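Local coordinates for protein CAIP (Helicobacter cinaedi, PDB 5LBH) that forms a Dps-like mini-ferritin that binds iron, presumably for storage, and takes part in atherosclerotic inflammation by promoting differentiation of macrophages into foam cells, at residues Q94-D99 and W138-Q143; A77-E82 and Y100-K105. All coordinates share one frame; numbering follows the deposited sequence.

Overall arrangement
Both contacts use helix 89-116, and their centres lie about 13 Å apart, yet they join it to different kinds of partner. Contact 1 pairs the early part of this helix with the last turns of helix 120-144, helix against helix, through aliphatic groups alone; it lies about 13 Å from the chain centre and runs from a buried valine to an exposed lysine. Contact 2, about 7 Å from the centre, sets the next turns of the same helix against the irregular segment 77-82. There aromatic rings receive an isoleucine, and a tyrosine hydroxyl adds a polar edge. Both are thus partly buried, contact 2 lying deeper, and both grade from apolar interior to charged surface.

Contact 1 of 2, residues Q94-D99 and W138-Q143; sequences QAVLAD and WMLKSQ
Leu97 and Leu140 face each other where helix 89-116 runs past helix 120-144, and their CA atoms are 6.5 Å apart. The short helical segments have N-to-C directions 144° apart, antiparallel but clearly splayed, and their axes come within 10.0 Å.

The apolar part of the contact is led by one methyl. Leu140 CD1 reaches across to Val96 CG1 at 3.6 Å, the two side chains crossing at about a right angle. The same methyl rests against the turn of Leu97, 3.9 Å from Leu97 N and 4.1 Å from Leu97 CB, filling the gap between neighbouring residues of the facing helix. With chi2 at 163°, CD1 lies anti to CA and is the branch that carries on toward the facing helix.

A second interaction, at the margin, is aliphatic although one residue is charged. Leu97 CD2 meets Lys141 CG at 4.1 Å, again nearly at right angles, so the first part of the lysine covers the leucine while its extended chain carries the ammonium group onward along the exposed side. No hydrogen bond joins the two segments; shape and apolar burial hold them, with about 207 Å² removed from solvent.

Beyond the segments, Leu140 also touches Ala93 and Tyr100, while Leu97 touches Ile137 and Leu144. Behind helix 120-144, Trp138 and Met139 pack on Trp27 and Phe34 of a second subunit, so this helix serves both the monomer and the dodecamer.

Each leucine therefore enters a set of four residues spaced i, i+3, i+4 and i+7 on the opposing helix: reciprocal knobs-into-holes packing, here within the antiparallel hairpin formed by the last two long helices of the ferritin-like four-helix bundle.

Contact 2 of 2, residues A77-E82 and Y100-K105; sequences AKIKEE and YEYFLK
The hydroxyl of Tyr102 is hydrogen-bonded to OD2 of Asp14, from helix 4-28, and the hydrocarbon of Lys78 packs beside it across the contact. Lys78 offers carbon here, not its charge. Its CB is 3.3 Å from Tyr102 OH and its CG is 3.7 Å from the same oxygen, after which the extended chain leads the ammonium group away. Asp14 also binds the segment on the other side of the contact, since its OD1 accepts the backbone N-H groups of both Lys78 and Ile79. One carboxylate thus links loop and helix, with a separate oxygen for each.

Deeper in, Ile79 supplies the apolar side. Its CG1 approaches the Tyr102 ring obliquely, 3.6 Å from Tyr102 CE1, and its terminal methyl continues to Phe103, where CD1 of Ile79 lies 3.4 Å from CE2 of the ring. CD1 gets that far because it points straight on from CG1, with chi2 at -178°. The isoleucine consequently spans two successive aromatic residues of helix 89-116, and Phe103 in turn meets the ring of Phe48 from helix 34-61.

Segment 77-82 belongs to the long connection that carries the chain from the second to the third bundle helix, past the short helix 70-76 characteristic of Dps proteins. Its chemistry implies a two-layered attachment: Ile79 buries its side chain against the two rings, while the shared Asp14 carboxylate, presumably ionised, ties the loop backbone and the tyrosine hydroxyl to the first helix.

Contact 1 of 2, residues Q94-D99 and W138-Q143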
ATOM      1  N   GLN A  94      17.094 -21.831  26.083  1.00 40.95           N
ATOM      2  CA  GLN A  94      17.762 -23.119  25.931  1.00 40.40           C
ATOM      3  C   GLN A  94      16.796 -24.274  25.727  1.00 31.58           C
ATOM      4  O   GLN A  94      17.167 -25.270  25.099  1.00 35.10           O
ATOM      5  CB  GLN A  94      18.681 -23.401  27.122  1.00 43.18           C
ATOM      6  CG  GLN A  94      18.028 -23.275  28.446  1.00 43.35           C
ATOM      7  CD  GLN A  94      18.984 -22.766  29.524  1.00 54.32           C
ATOM      8  OE1 GLN A  94      20.192 -22.617  29.292  1.00 58.09           O
ATOM      9  NE2 GLN A  94      18.440 -22.495  30.711  1.00 51.49           N
ATOM     10  N   ALA A  95      15.561 -24.178  26.204  1.00 31.69           N
ATOM     11  CA  ALA A  95      14.565 -25.136  25.738  1.00 28.62           C
ATOM     12  C   ALA A  95      14.478 -25.112  24.215  1.00 32.27           C
ATOM     13  O   ALA A  95      14.489 -26.165  23.570  1.00 32.98           O
ATOM     14  CB  ALA A  95      13.200 -24.844  26.355  1.00 21.00           C
ATOM     15  N   VAL A  96      14.454 -23.915  23.625  1.00 29.62           N
ATOM     16  CA  VAL A  96      14.286 -23.791  22.183  1.00 29.41           C
ATOM     17  C   VAL A  96      15.549 -24.246  21.458  1.00 30.47           C
ATOM     18  O   VAL A  96      15.479 -24.896  20.411  1.00 30.97           O
ATOM     19  CB  VAL A  96      13.912 -22.337  21.822  1.00 29.64           C
ATOM     20  CG1 VAL A  96      14.176 -22.041  20.326  1.00 29.40           C
ATOM     21  CG2 VAL A  96      12.493 -22.008  22.257  1.00 25.32           C
ATOM     22  N   LEU A  97      16.723 -23.902  21.990  1.00 31.28           N
ATOM     23  CA  LEU A  97      17.968 -24.342  21.364  1.00 32.50           C
ATOM     24  C   LEU A  97      18.048 -25.865  21.324  1.00 35.35           C
ATOM     25  O   LEU A  97      18.359 -26.447  20.282  1.00 33.50           O
ATOM     26  CB  LEU A  97      19.179 -23.762  22.106  1.00 33.53           C
ATOM     27  CG  LEU A  97      20.594 -24.180  21.668  1.00 33.79           C
ATOM     28  CD1 LEU A  97      20.869 -23.782  20.207  1.00 31.76           C
ATOM     29  CD2 LEU A  97      21.684 -23.618  22.577  1.00 27.39           C
ATOM     30  N   ALA A  98      17.692 -26.532  22.428  1.00 33.30           N
ATOM     31  CA  ALA A  98      17.769 -27.990  22.453  1.00 32.15           C
ATOM     32  C   ALA A  98      16.842 -28.613  21.416  1.00 37.39           C
ATOM     33  O   ALA A  98      17.245 -29.516  20.674  1.00 40.68           O
ATOM     34  CB  ALA A  98      17.438 -28.518  23.844  1.00 25.62           C
ATOM     35  N   ASP A  99      15.604 -28.123  21.322  1.00 33.59           N
ATOM     36  CA  ASP A  99      14.691 -28.684  20.330  1.00 36.10           C
ATOM     37  C   ASP A  99      15.111 -28.345  18.905  1.00 33.50           C
ATOM     38  O   ASP A  99      14.880 -29.151  17.997  1.00 30.81           O
ATOM     39  CB  ASP A  99      13.251 -28.235  20.595  1.00 37.02           C
ATOM     40  CG  ASP A  99      12.604 -29.001  21.750  1.00 36.24           C
ATOM     41  OD1 ASP A  99      13.161 -30.033  22.166  1.00 37.83           O
ATOM     42  OD2 ASP A  99      11.528 -28.595  22.224  1.00 39.41           O
ATOM     43  N   TRP A 138      22.815 -20.465  15.728  1.00 33.74           N
ATOM     44  CA  TRP A 138      23.928 -19.537  15.930  1.00 37.45           C
ATOM     45  C   TRP A 138      23.512 -18.321  16.764  1.00 40.10           C
ATOM     46  O   TRP A 138      24.292 -17.819  17.582  1.00 35.65           O
ATOM     47  CB  TRP A 138      24.491 -19.079  14.580  1.00 38.17           C
ATOM     48  CG  TRP A 138      25.389 -17.884  14.726  1.00 41.36           C
ATOM     49  CD1 TRP A 138      26.572 -17.830  15.414  1.00 45.97           C
ATOM     50  CD2 TRP A 138      25.175 -16.569  14.195  1.00 45.39           C
ATOM     51  NE1 TRP A 138      27.111 -16.564  15.338  1.00 49.71           N
ATOM     52  CE2 TRP A 138      26.274 -15.770  14.598  1.00 51.57           C
ATOM     53  CE3 TRP A 138      24.173 -15.989  13.406  1.00 45.80           C
ATOM     54  CZ2 TRP A 138      26.388 -14.417  14.251  1.00 51.49           C
ATOM     55  CZ3 TRP A 138      24.291 -14.644  13.055  1.00 51.09           C
ATOM     56  CH2 TRP A 138      25.391 -13.874  13.482  1.00 52.83           C
ATOM     57  N   MET A 139      22.287 -17.831  16.567  1.00 36.92           N
ATOM     58  CA  MET A 139      21.854 -16.643  17.285  1.00 37.24           C
ATOM     59  C   MET A 139      21.550 -16.965  18.745  1.00 40.95           C
ATOM     60  O   MET A 139      21.888 -16.183  19.643  1.00 36.90           O
ATOM     61  CB  MET A 139      20.635 -16.040  16.594  1.00 35.35           C
ATOM     62  CG  MET A 139      20.919 -15.437  15.214  1.00 36.68           C
ATOM     63  SD  MET A 139      19.396 -14.767  14.486  1.00 45.39           S
ATOM     64  CE  MET A 139      20.078 -13.885  13.097  1.00 32.93           C
ATOM     65  N   LEU A 140      20.945 -18.133  19.005  1.00 38.80           N
ATOM     66  CA  LEU A 140      20.643 -18.518  20.381  1.00 37.64           C
ATOM     67  C   LEU A 140      21.918 -18.794  21.168  1.00 40.23           C
ATOM     68  O   LEU A 140      22.006 -18.448  22.352  1.00 34.84           O
ATOM     69  CB  LEU A 140      19.732 -19.743  20.409  1.00 38.29           C
ATOM     70  CG  LEU A 140      18.240 -19.519  20.151  1.00 36.06           C
ATOM     71  CD1 LEU A 140      17.541 -20.841  19.786  1.00 32.40           C
ATOM     72  CD2 LEU A 140      17.588 -18.899  21.344  1.00 33.35           C
ATOM     73  N   LYS A 141      22.918 -19.421  20.531  1.00 39.47           N
ATOM     74  CA  LYS A 141      24.191 -19.628  21.216  1.00 35.19           C
ATOM     75  C   LYS A 141      24.874 -18.303  21.530  1.00 37.74           C
ATOM     76  O   LYS A 141      25.452 -18.138  22.610  1.00 36.93           O
ATOM     77  CB  LYS A 141      25.119 -20.511  20.391  1.00 30.70           C
ATOM     78  CG  LYS A 141      24.738 -21.972  20.358  1.00 41.09           C
ATOM     79  CD  LYS A 141      25.617 -22.686  19.358  1.00 38.97           C
ATOM     80  CE  LYS A 141      25.415 -24.177  19.390  1.00 50.43           C
ATOM     81  NZ  LYS A 141      26.240 -24.855  18.334  1.00 60.47           N
ATOM     82  N   SER A 142      24.796 -17.334  20.616  1.00 39.80           N
ATOM     83  CA  SER A 142      25.387 -16.034  20.913  1.00 39.92           C
ATOM     84  C   SER A 142      24.629 -15.355  22.040  1.00 40.04           C
ATOM     85  O   SER A 142      25.234 -14.726  22.913  1.00 40.65           O
ATOM     86  CB  SER A 142      25.404 -15.153  19.667  1.00 38.84           C
ATOM     87  OG  SER A 142      26.329 -15.646  18.715  1.00 44.12           O
ATOM     88  N   GLN A 143      23.308 -15.534  22.074  1.00 38.92           N
ATOM     89  CA  GLN A 143      22.511 -14.883  23.096  1.00 37.65           C
ATOM     90  C   GLN A 143      22.733 -15.513  24.465  1.00 39.09           C
ATOM     91  O   GLN A 143      22.730 -14.802  25.471  1.00 44.30           O
ATOM     92  CB  GLN A 143      21.042 -14.923  22.685  1.00 38.15           C
ATOM     93  CG  GLN A 143      20.085 -14.368  23.718  1.00 48.61           C
ATOM     94  CD  GLN A 143      18.642 -14.471  23.283  1.00 50.00           C
ATOM     95  OE1 GLN A 143      18.349 -14.904  22.166  1.00 52.08           O
ATOM     96  NE2 GLN A 143      17.727 -14.060  24.158  1.00 56.31           N
TER

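Contact 2 of 2, residues A77-E82 and Y100-K105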
ATOM      1  N   ALA A  77       5.477 -38.490  18.510  1.00 35.08           N
ATOM      2  CA  ALA A  77       6.374 -37.386  18.804  1.00 38.96           C
ATOM      3  C   ALA A  77       7.510 -37.853  19.698  1.00 39.34           C
ATOM      4  O   ALA A  77       7.302 -38.608  20.649  1.00 36.91           O
ATOM      5  CB  ALA A  77       5.613 -36.256  19.484  1.00 37.37           C
ATOM      6  N   LYS A  78       8.724 -37.426  19.370  1.00 37.94           N
ATOM      7  CA  LYS A  78       9.828 -37.617  20.295  1.00 37.09           C
ATOM      8  C   LYS A  78      10.087 -36.394  21.157  1.00 42.45           C
ATOM      9  O   LYS A  78      10.677 -36.529  22.236  1.00 45.92           O
ATOM     10  CB  LYS A  78      11.101 -37.996  19.538  1.00 35.42           C
ATOM     11  CG  LYS A  78      10.937 -39.298  18.808  1.00 42.58           C
ATOM     12  CD  LYS A  78      12.260 -39.951  18.510  1.00 42.27           C
ATOM     13  CE  LYS A  78      12.031 -41.331  17.908  1.00 38.94           C
ATOM     14  NZ  LYS A  78      13.283 -42.167  17.965  1.00 54.28           N
ATOM     15  N   ILE A  79       9.661 -35.208  20.718  1.00 41.89           N
ATOM     16  CA  ILE A  79       9.799 -34.024  21.551  1.00 40.12           C
ATOM     17  C   ILE A  79       8.864 -34.150  22.742  1.00 39.16           C
ATOM     18  O   ILE A  79       7.688 -34.500  22.587  1.00 38.06           O
ATOM     19  CB  ILE A  79       9.531 -32.755  20.728  1.00 41.15           C
ATOM     20  CG1 ILE A  79      10.750 -32.480  19.863  1.00 40.97           C
ATOM     21  CG2 ILE A  79       9.260 -31.547  21.627  1.00 36.46           C
ATOM     22  CD1 ILE A  79      10.656 -31.285  19.074  1.00 35.79           C
ATOM     23  N   LYS A  80       9.389 -33.889  23.939  1.00 43.34           N
ATOM     24  CA  LYS A  80       8.618 -34.081  25.163  1.00 42.69           C
ATOM     25  C   LYS A  80       7.712 -32.888  25.409  1.00 38.76           C
ATOM     26  O   LYS A  80       8.089 -31.747  25.141  1.00 34.97           O
ATOM     27  CB  LYS A  80       9.544 -34.270  26.365  1.00 43.98           C
ATOM     28  CG  LYS A  80      10.593 -35.367  26.205  1.00 46.35           C
ATOM     29  CD  LYS A  80      10.032 -36.740  26.498  1.00 51.23           C
ATOM     30  CE  LYS A  80      11.123 -37.818  26.392  1.00 72.39           C
ATOM     31  NZ  LYS A  80      12.289 -37.549  27.298  1.00 74.63           N
ATOM     32  N   GLU A  81       6.509 -33.155  25.906  1.00 32.28           N
ATOM     33  CA  GLU A  81       5.648 -32.077  26.363  1.00 33.47           C
ATOM     34  C   GLU A  81       6.153 -31.510  27.687  1.00 35.34           C
ATOM     35  O   GLU A  81       6.904 -32.155  28.420  1.00 39.23           O
ATOM     36  CB  GLU A  81       4.195 -32.544  26.466  1.00 37.11           C
ATOM     37  CG  GLU A  81       3.568 -32.712  25.083  1.00 43.45           C
ATOM     38  CD  GLU A  81       2.044 -32.725  25.083  1.00 44.87           C
ATOM     39  OE1 GLU A  81       1.450 -33.740  25.523  1.00 42.28           O
ATOM     40  OE2 GLU A  81       1.449 -31.683  24.678  1.00 44.37           O
ATOM     41  N   GLU A  82       5.799 -30.254  27.945  1.00 30.21           N
ATOM     42  CA  GLU A  82       6.250 -29.521  29.118  1.00 32.47           C
ATOM     43  C   GLU A  82       5.075 -29.181  30.032  1.00 37.61           C
ATOM     44  O   GLU A  82       4.161 -28.443  29.633  1.00 40.01           O
ATOM     45  CB  GLU A  82       7.008 -28.257  28.703  1.00 34.85           C
ATOM     46  CG  GLU A  82       7.471 -27.388  29.862  1.00 35.04           C
ATOM     47  CD  GLU A  82       8.329 -28.135  30.866  1.00 41.34           C
ATOM     48  OE1 GLU A  82       7.772 -28.922  31.652  1.00 41.67           O
ATOM     49  OE2 GLU A  82       9.558 -27.927  30.890  1.00 47.37           O
ATOM     50  N   TYR A 100      15.716 -27.171  18.688  1.00 30.61           N
ATOM     51  CA  TYR A 100      16.211 -26.810  17.357  1.00 30.72           C
ATOM     52  C   TYR A 100      17.313 -27.757  16.891  1.00 34.57           C
ATOM     53  O   TYR A 100      17.416 -28.062  15.698  1.00 31.42           O
ATOM     54  CB  TYR A 100      16.740 -25.378  17.348  1.00 32.36           C
ATOM     55  CG  TYR A 100      15.703 -24.339  17.110  1.00 27.33           C
ATOM     56  CD1 TYR A 100      14.360 -24.668  17.071  1.00 30.49           C
ATOM     57  CD2 TYR A 100      16.066 -23.040  16.860  1.00 26.22           C
ATOM     58  CE1 TYR A 100      13.401 -23.713  16.833  1.00 31.71           C
ATOM     59  CE2 TYR A 100      15.120 -22.075  16.619  1.00 33.99           C
ATOM     60  CZ  TYR A 100      13.793 -22.415  16.605  1.00 35.46           C
ATOM     61  OH  TYR A 100      12.853 -21.441  16.371  1.00 41.41           O
ATOM     62  N   GLU A 101      18.184 -28.185  17.813  1.00 34.84           N
ATOM     63  CA  GLU A 101      19.230 -29.137  17.464  1.00 36.90           C
ATOM     64  C   GLU A 101      18.616 -30.462  17.058  1.00 38.59           C
ATOM     65  O   GLU A 101      19.146 -31.169  16.190  1.00 41.47           O
ATOM     66  CB  GLU A 101      20.140 -29.397  18.664  1.00 35.20           C
ATOM     67  CG  GLU A 101      20.539 -28.175  19.410  1.00 40.29           C
ATOM     68  CD  GLU A 101      21.920 -27.747  19.100  1.00 48.97           C
ATOM     69  OE1 GLU A 101      22.285 -27.847  17.909  1.00 49.25           O
ATOM     70  OE2 GLU A 101      22.611 -27.271  20.036  1.00 49.84           O
ATOM     71  N   TYR A 102      17.499 -30.813  17.688  1.00 34.28           N
ATOM     72  CA  TYR A 102      16.782 -32.015  17.313  1.00 34.56           C
ATOM     73  C   TYR A 102      16.184 -31.880  15.918  1.00 31.17           C
ATOM     74  O   TYR A 102      16.373 -32.753  15.068  1.00 33.78           O
ATOM     75  CB  TYR A 102      15.709 -32.292  18.352  1.00 32.32           C
ATOM     76  CG  TYR A 102      14.761 -33.382  17.962  1.00 36.34           C
ATOM     77  CD1 TYR A 102      13.465 -33.076  17.545  1.00 37.83           C
ATOM     78  CD2 TYR A 102      15.156 -34.710  17.983  1.00 31.26           C
ATOM     79  CE1 TYR A 102      12.583 -34.072  17.190  1.00 38.35           C
ATOM     80  CE2 TYR A 102      14.289 -35.703  17.627  1.00 32.79           C
ATOM     81  CZ  TYR A 102      13.000 -35.385  17.229  1.00 37.16           C
ATOM     82  OH  TYR A 102      12.120 -36.388  16.862  1.00 40.64           O
ATOM     83  N   PHE A 103      15.493 -30.773  15.650  1.00 31.75           N
ATOM     84  CA  PHE A 103      14.941 -30.557  14.315  1.00 31.25           C
ATOM     85  C   PHE A 103      16.045 -30.478  13.268  1.00 31.48           C
ATOM     86  O   PHE A 103      15.862 -30.938  12.136  1.00 31.53           O
ATOM     87  CB  PHE A 103      14.079 -29.292  14.292  1.00 25.68           C
ATOM     88  CG  PHE A 103      12.671 -29.487  14.820  1.00 24.83           C
ATOM     89  CD1 PHE A 103      11.719 -30.187  14.089  1.00 28.17           C
ATOM     90  CD2 PHE A 103      12.293 -28.953  16.052  1.00 25.92           C
ATOM     91  CE1 PHE A 103      10.400 -30.333  14.566  1.00 22.61           C
ATOM     92  CE2 PHE A 103      11.002 -29.099  16.538  1.00 22.32           C
ATOM     93  CZ  PHE A 103      10.057 -29.800  15.803  1.00 24.94           C
ATOM     94  N   LEU A 104      17.204 -29.918  13.620  1.00 31.05           N
ATOM     95  CA  LEU A 104      18.294 -29.863  12.649  1.00 31.33           C
ATOM     96  C   LEU A 104      18.706 -31.268  12.203  1.00 35.36           C
ATOM     97  O   LEU A 104      18.804 -31.537  10.997  1.00 34.64           O
ATOM     98  CB  LEU A 104      19.478 -29.088  13.222  1.00 28.01           C
ATOM     99  CG  LEU A 104      20.753 -29.091  12.384  1.00 29.86           C
ATOM    100  CD1 LEU A 104      20.616 -28.258  11.112  1.00 30.16           C
ATOM    101  CD2 LEU A 104      21.886 -28.552  13.221  1.00 27.76           C
ATOM    102  N   LYS A 105      18.917 -32.192  13.162  1.00 34.19           N
ATOM    103  CA  LYS A 105      19.215 -33.585  12.804  1.00 30.95           C
ATOM    104  C   LYS A 105      18.134 -34.162  11.899  1.00 31.58           C
ATOM    105  O   LYS A 105      18.430 -34.750  10.854  1.00 28.73           O
ATOM    106  CB  LYS A 105      19.355 -34.455  14.050  1.00 39.14           C
ATOM    107  CG  LYS A 105      20.692 -34.404  14.761  1.00 44.95           C
ATOM    108  CD  LYS A 105      20.766 -35.522  15.800  1.00 53.75           C
ATOM    109  CE  LYS A 105      19.801 -35.303  16.982  1.00 57.27           C
ATOM    110  NZ  LYS A 105      20.370 -34.405  18.038  1.00 52.60           N
TER